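Local coordinates for protein pyruvate kinase (Cryptosporidium parvum, PDB 4DRS) that probably catalyses the last step of glycolysis, transferring the phosphoryl group of phosphoenolpyruvate to ADP to give pyruvate and ATP, with magnesium and potassium ions, at residues 449-460 against 467-477; 42-50 against 375-386. All blocks are in the same frame, centred on the assembly; numbering follows the deposited sequence.

Contact 1: residues 449-460 against 467-477. With SO4 (sulfate ion), chain D.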
loop_
_atom_site.group_PDB
_atom_site.type_symbol
_atom_site.label_atom_id
_atom_site.label_comp_id
_atom_site.label_asym_id
_atom_site.label_seq_id
_atom_site.Cartn_x
_atom_site.Cartn_y
_atom_site.Cartn_z
ATOM N N THR A 449 7.290 -5.573 24.963
ATOM C CA THR A 449 7.125 -6.762 25.790
ATOM C C THR A 449 5.747 -6.728 26.450
ATOM O O THR A 449 5.284 -5.667 26.878
ATOM C CB THR A 449 8.255 -6.870 26.842
ATOM O OG1 THR A 449 9.460 -7.300 26.192
ATOM C CG2 THR A 449 7.907 -7.870 27.946
ATOM N N ILE A 450 5.092 -7.886 26.493
ATOM C CA ILE A 450 3.794 -8.021 27.135
ATOM C C ILE A 450 3.977 -8.581 28.541
ATOM O O ILE A 450 4.532 -9.668 28.719
ATOM C CB ILE A 450 2.851 -8.955 26.346
ATOM C CG1 ILE A 450 2.792 -8.560 24.871
ATOM C CG2 ILE A 450 1.453 -8.954 26.961
ATOM C CD1 ILE A 450 2.420 -9.710 23.961
ATOM N N ILE A 451 3.500 -7.837 29.534
ATOM C CA ILE A 451 3.549 -8.290 30.919
ATOM C C ILE A 451 2.153 -8.684 31.387
ATOM O O ILE A 451 1.259 -7.840 31.474
ATOM C CB ILE A 451 4.183 -7.227 31.851
ATOM C CG1 ILE A 451 5.642 -6.982 31.439
ATOM C CG2 ILE A 451 4.079 -7.661 33.309
ATOM C CD1 ILE A 451 6.407 -6.023 32.325
ATOM N N ALA A 452 1.979 -9.973 31.670
ATOM C CA ALA A 452 0.701 -10.516 32.114
ATOM C C ALA A 452 0.653 -10.663 33.630
ATOM O O ALA A 452 1.480 -11.369 34.215
ATOM C CB ALA A 452 0.435 -11.856 31.449
ATOM N N CYS A 453 -0.324 -10.001 34.251
ATOM C CA CYS A 453 -0.502 -10.031 35.699
ATOM C C CYS A 453 -1.693 -10.883 36.079
ATOM O O CYS A 453 -2.825 -10.607 35.677
ATOM C CB CYS A 453 -0.698 -8.625 36.255
ATOM S SG CYS A 453 0.653 -7.500 35.887
ATOM N N THR A 454 -1.429 -11.910 36.878
ATOM C CA THR A 454 -2.454 -12.860 37.273
ATOM C C THR A 454 -2.213 -13.312 38.709
ATOM O O THR A 454 -1.101 -13.187 39.228
ATOM C CB THR A 454 -2.501 -14.072 36.306
ATOM O OG1 THR A 454 -3.559 -14.958 36.687
ATOM C CG2 THR A 454 -1.177 -14.841 36.303
ATOM N N ALA A 455 -3.261 -13.828 39.344
ATOM C CA ALA A 455 -3.156 -14.378 40.693
ATOM C C ALA A 455 -3.015 -15.897 40.661
ATOM O O ALA A 455 -2.782 -16.528 41.694
ATOM C CB ALA A 455 -4.361 -13.970 41.529
ATOM N N LYS A 456 -3.156 -16.476 39.470
ATOM C CA LYS A 456 -3.120 -17.925 39.301
ATOM C C LYS A 456 -1.811 -18.355 38.639
ATOM O O LYS A 456 -1.578 -18.054 37.465
ATOM C CB LYS A 456 -4.328 -18.407 38.489
ATOM C CG LYS A 456 -5.671 -17.967 39.064
ATOM C CD LYS A 456 -6.858 -18.392 38.203
ATOM C CE LYS A 456 -7.414 -19.741 38.644
ATOM N NZ LYS A 456 -8.786 -20.007 38.116
ATOM N N PRO A 457 -0.944 -19.056 39.394
ATOM C CA PRO A 457 0.331 -19.532 38.837
ATOM C C PRO A 457 0.168 -20.422 37.596
ATOM O O PRO A 457 1.029 -20.399 36.711
ATOM C CB PRO A 457 0.959 -20.313 39.999
ATOM C CG PRO A 457 0.322 -19.748 41.228
ATOM C CD PRO A 457 -1.086 -19.405 40.822
ATOM N N GLU A 458 -0.924 -21.179 37.519
ATOM C CA GLU A 458 -1.163 -22.057 36.363
ATOM C C GLU A 458 -1.321 -21.249 35.071
ATOM O O GLU A 458 -0.818 -21.644 34.022
ATOM C CB GLU A 458 -2.341 -23.033 36.597
ATOM C CG GLU A 458 -3.742 -22.427 36.631
ATOM C CD GLU A 458 -4.402 -22.289 35.252
ATOM O OE1 GLU A 458 -3.849 -22.777 34.232
ATOM O OE2 GLU A 458 -5.500 -21.687 35.188
ATOM N N VAL A 459 -2.006 -20.110 35.171
ATOM C CA VAL A 459 -2.176 -19.186 34.046
ATOM C C VAL A 459 -0.819 -18.695 33.540
ATOM O O VAL A 459 -0.569 -18.692 32.336
ATOM C CB VAL A 459 -3.097 -17.998 34.417
ATOM C CG1 VAL A 459 -3.038 -16.894 33.367
ATOM C CG2 VAL A 459 -4.531 -18.481 34.603
ATOM N N ALA A 460 0.057 -18.306 34.461
ATOM C CA ALA A 460 1.403 -17.868 34.100
ATOM C C ALA A 460 2.198 -18.954 33.350
ATOM O O ALA A 460 2.837 -18.667 32.337
ATOM C CB ALA A 460 2.155 -17.392 35.333
ATOM N N ARG A 467 4.473 -15.984 22.432
ATOM C CA ARG A 467 5.580 -15.086 22.112
ATOM C C ARG A 467 5.456 -13.733 22.812
ATOM O O ARG A 467 4.373 -13.126 22.841
ATOM C CB ARG A 467 5.704 -14.876 20.602
ATOM C CG ARG A 467 6.973 -14.135 20.216
ATOM C CD ARG A 467 6.937 -13.590 18.804
ATOM N NE ARG A 467 7.331 -14.592 17.825
ATOM C CZ ARG A 467 7.806 -14.315 16.614
ATOM N NH1 ARG A 467 7.966 -13.055 16.227
ATOM N NH2 ARG A 467 8.131 -15.304 15.791
ATOM N N GLY A 468 6.572 -13.288 23.386
ATOM C CA GLY A 468 6.694 -11.964 23.978
ATOM C C GLY A 468 5.936 -11.736 25.272
ATOM O O GLY A 468 5.743 -10.593 25.679
ATOM N N VAL A 469 5.506 -12.813 25.923
ATOM C CA VAL A 469 4.755 -12.689 27.167
ATOM C C VAL A 469 5.622 -13.020 28.383
ATOM O O VAL A 469 6.143 -14.127 28.520
ATOM C CB VAL A 469 3.465 -13.549 27.160
ATOM C CG1 VAL A 469 2.685 -13.366 28.453
ATOM C CG2 VAL A 469 2.584 -13.194 25.969
ATOM N N LYS A 470 5.786 -12.032 29.252
ATOM C CA LYS A 470 6.401 -12.236 30.554
ATOM C C LYS A 470 5.276 -12.142 31.579
ATOM O O LYS A 470 4.319 -11.393 31.375
ATOM C CB LYS A 470 7.482 -11.180 30.809
ATOM C CG LYS A 470 8.148 -11.279 32.176
ATOM C CD LYS A 470 9.280 -10.273 32.341
ATOM C CE LYS A 470 9.979 -10.435 33.686
ATOM N NZ LYS A 470 10.844 -11.647 33.781
ATOM N N THR A 471 5.376 -12.898 32.668
ATOM C CA THR A 471 4.292 -12.952 33.648
ATOM C C THR A 471 4.693 -12.510 35.061
ATOM O O THR A 471 5.780 -12.832 35.542
ATOM C CB THR A 471 3.685 -14.364 33.733
ATOM O OG1 THR A 471 4.715 -15.301 34.069
ATOM C CG2 THR A 471 3.047 -14.770 32.407
ATOM N N TYR A 472 3.805 -11.761 35.712
ATOM C CA TYR A 472 3.938 -11.456 37.135
ATOM C C TYR A 472 2.810 -12.136 37.896
ATOM O O TYR A 472 1.635 -11.844 37.660
ATOM C CB TYR A 472 3.899 -9.945 37.406
ATOM C CG TYR A 472 5.066 -9.130 36.863
ATOM C CD1 TYR A 472 4.971 -7.741 36.766
ATOM C CD2 TYR A 472 6.258 -9.737 36.447
ATOM C CE1 TYR A 472 6.020 -6.979 36.278
ATOM C CE2 TYR A 472 7.313 -8.980 35.954
ATOM C CZ TYR A 472 7.185 -7.603 35.871
ATOM O OH TYR A 472 8.216 -6.837 35.387
ATOM N N VAL A 473 3.173 -13.050 38.793
ATOM C CA VAL A 473 2.199 -13.737 39.636
ATOM C C VAL A 473 1.988 -12.955 40.931
ATOM O O VAL A 473 2.948 -12.627 41.633
ATOM C CB VAL A 473 2.625 -15.186 39.963
ATOM C CG1 VAL A 473 1.572 -15.876 40.819
ATOM C CG2 VAL A 473 2.870 -15.976 38.685
ATOM N N LEU A 474 0.729 -12.662 41.240
ATOM C CA LEU A 474 0.394 -11.860 42.411
ATOM C C LEU A 474 -0.504 -12.611 43.392
ATOM O O LEU A 474 -1.141 -13.606 43.033
ATOM C CB LEU A 474 -0.260 -10.543 41.981
ATOM C CG LEU A 474 0.584 -9.629 41.080
ATOM C CD1 LEU A 474 -0.262 -8.521 40.478
ATOM C CD2 LEU A 474 1.770 -9.045 41.837
ATOM N N ASN A 475 -0.534 -12.133 44.636
ATOM C CA ASN A 475 -1.451 -12.654 45.648
ATOM C C ASN A 475 -2.902 -12.323 45.299
ATOM O O ASN A 475 -3.783 -13.180 45.390
ATOM C CB ASN A 475 -1.084 -12.133 47.051
ATOM C CG ASN A 475 -1.066 -10.611 47.134
ATOM O OD1 ASN A 475 -0.398 -9.936 46.342
ATOM N ND2 ASN A 475 -1.797 -10.062 48.104
ATOM N N SER A 476 -3.134 -11.081 44.880
ATOM C CA SER A 476 -4.459 -10.627 44.476
ATOM C C SER A 476 -4.397 -9.812 43.189
ATOM O O SER A 476 -3.358 -9.245 42.845
ATOM C CB SER A 476 -5.112 -9.802 45.586
ATOM O OG SER A 476 -6.380 -9.317 45.175
ATOM N N ILE A 477 -5.527 -9.752 42.495
ATOM C CA ILE A 477 -5.605 -9.088 41.203
ATOM C C ILE A 477 -6.792 -8.109 41.152
ATOM O O ILE A 477 -7.173 -7.614 40.085
ATOM C CB ILE A 477 -5.621 -10.148 40.064
ATOM C CG1 ILE A 477 -4.897 -9.636 38.821
ATOM C CG2 ILE A 477 -7.019 -10.700 39.787
ATOM C CD1 ILE A 477 -3.392 -9.615 38.964
HETATM S S SO4 D . 9.002 -14.824 32.938
HETATM O O1 SO4 D . 9.141 -13.863 34.054
HETATM O O2 SO4 D . 9.580 -14.250 31.701
HETATM O O3 SO4 D . 9.740 -16.061 33.295
HETATM O O4 SO4 D . 7.562 -15.114 32.731
#
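Ile451 lies over one face of the Tyr472 ring. Its CG2 sits 3.8 Å from the centroid of that ring, 20° off the normal, as a CH-pi contact, while Ile451 CD1 runs on to the phenol end, 3.6 Å from Tyr472 OH. With Ile451 CG1 anti to the carbonyl carbon (chi1 -63°), CG2 is the branch aimed at the neighbouring strand. The phenol OH is held by Glu494, and helix 480-493 packs on both side chains. Further along the same face, Ile477 CD1 reaches Cys453 CB at 3.9 Å.

On the other face Ile450 and Val469 meet obliquely, CD1 to CG2, and Ala452 CB is 4.0 Å from both Val469 CG1 and Thr471 CG2. Ala460, on helix 457-462, bears on this face too: its CB touches Val473 CG2 at 3.7 Å and lies beside Thr471 OG1, which also bonds Thr103.

Between the faces, six backbone hydrogen bonds from Ile450 N to Leu474 N join the two parallel strands, whose axes cross at 27°. At the outer edge of strand 469-473 a sulfate, probably from the crystallisation liquor, is gripped by Lys470 NZ and by both N and OG1 of Thr471; Thr103 N and Lys464 NZ complete its site. Strand 449-454, helix 457-462 and edge strand 469-473 thus form a beta-alpha-beta crossover of the alpha/beta domain of pyruvate kinase.

Contact 2: residues 42-50 against 375-386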
loop_
_atom_site.group_PDB
_atom_site.type_symbol
_atom_site.label_atom_id
_atom_site.label_comp_id
_atom_site.label_asym_id
_atom_site.label_seq_id
_atom_site.Cartn_x
_atom_site.Cartn_y
_atom_site.Cartn_z
ATOM N N THR A 42 15.939 -4.496 25.215
ATOM C CA THR A 42 15.106 -5.304 24.271
ATOM C C THR A 42 15.384 -6.807 24.398
ATOM O O THR A 42 16.308 -7.348 23.779
ATOM C CB THR A 42 15.241 -4.813 22.804
ATOM O OG1 THR A 42 14.593 -5.740 21.922
ATOM C CG2 THR A 42 16.714 -4.649 22.391
ATOM N N GLN A 43 14.572 -7.475 25.212
ATOM C CA GLN A 43 14.754 -8.899 25.492
ATOM C C GLN A 43 14.025 -9.809 24.498
ATOM O O GLN A 43 13.052 -9.401 23.864
ATOM C CB GLN A 43 14.343 -9.225 26.935
ATOM C CG GLN A 43 12.891 -8.916 27.271
ATOM C CD GLN A 43 12.462 -9.515 28.599
ATOM O OE1 GLN A 43 13.175 -9.415 29.603
ATOM N NE2 GLN A 43 11.286 -10.140 28.613
ATOM N N ARG A 44 14.513 -11.040 24.380
ATOM C CA ARG A 44 13.953 -12.055 23.492
ATOM C C ARG A 44 12.454 -12.312 23.717
ATOM O O ARG A 44 11.982 -12.379 24.855
ATOM C CB ARG A 44 14.756 -13.351 23.639
ATOM C CG ARG A 44 14.163 -14.562 22.936
ATOM C CD ARG A 44 14.953 -15.828 23.224
ATOM N NE ARG A 44 15.371 -15.934 24.622
ATOM C CZ ARG A 44 14.589 -16.326 25.622
ATOM N NH1 ARG A 44 13.324 -16.655 25.407
ATOM N NH2 ARG A 44 15.080 -16.387 26.843
ATOM N N LYS A 45 11.717 -12.451 22.618
ATOM C CA LYS A 45 10.267 -12.667 22.673
ATOM C C LYS A 45 9.895 -14.127 22.461
ATOM O O LYS A 45 9.003 -14.652 23.128
ATOM C CB LYS A 45 9.551 -11.794 21.643
ATOM C CG LYS A 45 9.615 -10.312 21.948
ATOM C CD LYS A 45 9.037 -9.497 20.805
ATOM C CE LYS A 45 9.283 -8.017 21.013
ATOM N NZ LYS A 45 8.778 -7.572 22.343
ATOM N N THR A 46 10.588 -14.775 21.534
ATOM C CA THR A 46 10.348 -16.178 21.239
ATOM C C THR A 46 10.678 -17.048 22.449
ATOM O O THR A 46 11.755 -16.942 23.034
ATOM C CB THR A 46 11.154 -16.635 20.015
ATOM O OG1 THR A 46 10.935 -15.712 18.941
ATOM C CG2 THR A 46 10.725 -18.041 19.568
ATOM N N GLN A 47 9.725 -17.894 22.819
ATOM C CA GLN A 47 9.878 -18.775 23.961
ATOM C C GLN A 47 10.758 -19.967 23.606
ATOM O O GLN A 47 10.833 -20.377 22.444
ATOM C CB GLN A 47 8.507 -19.244 24.450
ATOM C CG GLN A 47 7.523 -18.121 24.767
ATOM C CD GLN A 47 7.799 -17.411 26.088
ATOM O OE1 GLN A 47 8.830 -17.623 26.734
ATOM N NE2 GLN A 47 6.865 -16.552 26.496
ATOM N N ILE A 48 11.426 -20.518 24.613
ATOM C CA ILE A 48 12.343 -21.631 24.406
ATOM C C ILE A 48 11.926 -22.833 25.240
ATOM O O ILE A 48 11.808 -22.743 26.466
ATOM C CB ILE A 48 13.806 -21.240 24.722
ATOM C CG1 ILE A 48 14.316 -20.211 23.709
ATOM C CG2 ILE A 48 14.705 -22.469 24.736
ATOM C CD1 ILE A 48 15.697 -19.665 24.013
ATOM N N ILE A 49 11.698 -23.950 24.551
ATOM C CA ILE A 49 11.432 -25.234 25.185
ATOM C C ILE A 49 12.710 -26.076 25.192
ATOM O O ILE A 49 13.377 -26.201 24.161
ATOM C CB ILE A 49 10.308 -26.006 24.458
ATOM C CG1 ILE A 49 9.014 -25.185 24.431
ATOM C CG2 ILE A 49 10.070 -27.360 25.125
ATOM C CD1 ILE A 49 7.872 -25.846 23.682
ATOM N N CYS A 50 13.049 -26.637 26.352
ATOM C CA CYS A 50 14.195 -27.546 26.477
ATOM C C CYS A 50 13.733 -28.916 26.916
ATOM O O CYS A 50 12.943 -29.041 27.851
ATOM C CB CYS A 50 15.222 -27.033 27.490
ATOM S SG CYS A 50 15.921 -25.419 27.107
ATOM N N VAL A 375 21.356 -23.613 24.442
ATOM C CA VAL A 375 20.264 -22.730 24.849
ATOM C C VAL A 375 20.667 -21.268 24.705
ATOM O O VAL A 375 19.919 -20.460 24.151
ATOM C CB VAL A 375 19.832 -22.987 26.308
ATOM C CG1 VAL A 375 18.624 -22.138 26.674
ATOM C CG2 VAL A 375 19.515 -24.453 26.521
ATOM N N ASN A 376 21.854 -20.946 25.205
ATOM C CA ASN A 376 22.362 -19.586 25.193
ATOM C C ASN A 376 22.529 -19.046 23.772
ATOM O O ASN A 376 22.127 -17.921 23.472
ATOM C CB ASN A 376 23.675 -19.513 25.974
ATOM C CG ASN A 376 24.091 -18.092 26.268
ATOM O OD1 ASN A 376 24.761 -17.451 25.458
ATOM N ND2 ASN A 376 23.691 -17.588 27.429
ATOM N N VAL A 377 23.114 -19.867 22.906
ATOM C CA VAL A 377 23.219 -19.577 21.478
ATOM C C VAL A 377 21.830 -19.365 20.847
ATOM O O VAL A 377 21.585 -18.341 20.199
ATOM C CB VAL A 377 24.009 -20.700 20.756
ATOM C CG1 VAL A 377 23.735 -20.719 19.256
ATOM C CG2 VAL A 377 25.501 -20.556 21.034
ATOM N N MET A 378 20.930 -20.323 21.064
ATOM C CA MET A 378 19.578 -20.269 20.508
ATOM C C MET A 378 18.854 -18.993 20.937
ATOM O O MET A 378 18.194 -18.342 20.124
ATOM C CB MET A 378 18.776 -21.517 20.908
ATOM C CG MET A 378 17.531 -21.754 20.059
ATOM S SD MET A 378 16.864 -23.438 20.095
ATOM C CE MET A 378 16.014 -23.446 21.671
ATOM N N SER A 379 19.006 -18.639 22.211
ATOM C CA SER A 379 18.396 -17.442 22.778
ATOM C C SER A 379 18.861 -16.159 22.085
ATOM O O SER A 379 18.043 -15.304 21.735
ATOM C CB SER A 379 18.682 -17.367 24.280
ATOM O OG SER A 379 18.118 -16.203 24.848
ATOM N N ARG A 380 20.172 -16.043 21.888
ATOM C CA ARG A 380 20.769 -14.872 21.249
ATOM C C ARG A 380 20.338 -14.763 19.785
ATOM O O ARG A 380 20.016 -13.668 19.310
ATOM C CB ARG A 380 22.297 -14.921 21.363
ATOM C CG ARG A 380 22.807 -15.192 22.771
ATOM C CD ARG A 380 23.659 -14.069 23.337
ATOM N NE ARG A 380 24.941 -13.951 22.637
ATOM C CZ ARG A 380 25.961 -14.806 22.749
ATOM N NH1 ARG A 380 25.873 -15.874 23.538
ATOM N NH2 ARG A 380 27.076 -14.593 22.060
ATOM N N VAL A 381 20.315 -15.901 19.090
ATOM C CA VAL A 381 19.818 -15.968 17.714
ATOM C C VAL A 381 18.388 -15.440 17.613
ATOM O O VAL A 381 18.098 -14.605 16.753
ATOM C CB VAL A 381 19.894 -17.396 17.133
ATOM C CG1 VAL A 381 19.146 -17.486 15.807
ATOM C CG2 VAL A 381 21.344 -17.814 16.949
ATOM N N CYS A 382 17.509 -15.917 18.497
ATOM C CA CYS A 382 16.119 -15.452 18.529
ATOM C C CYS A 382 16.041 -13.937 18.651
ATOM O O CYS A 382 15.355 -13.286 17.860
ATOM C CB CYS A 382 15.338 -16.106 19.667
ATOM S SG CYS A 382 14.982 -17.855 19.409
ATOM N N ALA A 383 16.763 -13.390 19.629
ATOM C CA ALA A 383 16.804 -11.945 19.874
ATOM C C ALA A 383 17.296 -11.189 18.643
ATOM O O ALA A 383 16.757 -10.144 18.288
ATOM C CB ALA A 383 17.683 -11.634 21.080
ATOM N N GLN A 384 18.310 -11.741 17.987
ATOM C CA GLN A 384 18.874 -11.144 16.784
ATOM C C GLN A 384 17.871 -11.167 15.624
ATOM O O GLN A 384 17.716 -10.171 14.917
ATOM C CB GLN A 384 20.182 -11.855 16.420
ATOM C CG GLN A 384 21.241 -10.971 15.777
ATOM C CD GLN A 384 21.538 -9.696 16.550
ATOM O OE1 GLN A 384 21.700 -9.708 17.770
ATOM N NE2 GLN A 384 21.620 -8.583 15.831
ATOM N N ALA A 385 17.171 -12.289 15.454
ATOM C CA ALA A 385 16.176 -12.440 14.382
ATOM C C ALA A 385 14.996 -11.495 14.572
ATOM O O ALA A 385 14.432 -10.983 13.603
ATOM C CB ALA A 385 15.700 -13.882 14.289
ATOM N N GLU A 386 14.645 -11.253 15.831
ATOM C CA GLU A 386 13.562 -10.335 16.180
ATOM C C GLU A 386 13.865 -8.862 15.848
ATOM O O GLU A 386 12.942 -8.057 15.703
ATOM C CB GLU A 386 13.163 -10.514 17.650
ATOM C CG GLU A 386 12.371 -11.792 17.894
ATOM C CD GLU A 386 12.441 -12.321 19.323
ATOM O OE1 GLU A 386 12.886 -11.594 20.236
ATOM O OE2 GLU A 386 12.031 -13.482 19.535
#
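Glu386, near the end of helix 371-386, and Arg44, in the chain leading into strand 47-51, carry the polar part of this contact. From its CB, Arg44 passes over the helix: CB lies 4.3 Å from Ala383 CB, CG faces Cys382 CB, and CD rests against both Ser379 O (3.5 Å) and that same Cys382 CB (3.6 Å). CG leaves anti to the backbone N (chi1 171°), and a bend at chi3 turns the guanidinium toward Ser379. There NE donates to Ser379 OG at 2.8 Å, the hydroxyl tilted 21° from the guanidinium plane. NH2 stays near the same Ser379 OG, at 3.6 Å. NH1 turns back within its own segment to Thr46 O, nearly in that plane, and Ile48 CD1 lies over one guanidinium face, toward the rim.

The Glu386 carboxylate divides its oxygens between successive residues. OE1 accepts from Lys45 N at 2.8 Å; OE2 accepts from Thr46 N and, at 2.6 Å, from Thr46 OG1. Both amides come from the syn side, about 25° out of the carboxylate plane, whereas the hydroxyl lies nearly along the C-O axis of OE2.

Beyond the polar group the contact turns apolar, with Ile48 CG2 against Met378 CE at 3.5 Å and Cys50 SG against Val375 CG2. Three hydrogen bonds thus hold a buried carboxylate that the charged ends of Arg44 and Lys45 do not reach; two backbone amides and a hydroxyl, rather than a salt bridge, probably stabilise its negative charge and hold the chain that leads into strand 47-51.

In the fold
Contact 2 closes before contact 1 opens along the chain, and their centres are about 20 Å apart. Contact 2 belongs to the TIM barrel, where helix 371-386, following the eighth strand 358-361, packs against the first strand 47-51; contact 1 lies at the edge of the alpha/beta domain sheet. The two nevertheless meet directly: Gly468 N is 2.8 Å from Lys45 O and Val469 O is 3.2 Å from Gln47 NE2, both probable hydrogen bonds. The approach to strand 47-51, packed on helix 371-386, and the strand's first residue therefore join the start of strand 469-473, connecting the two domains within one subunit. Arg380 of helix 371-386 also forms a salt bridge with Glu304 of a second subunit.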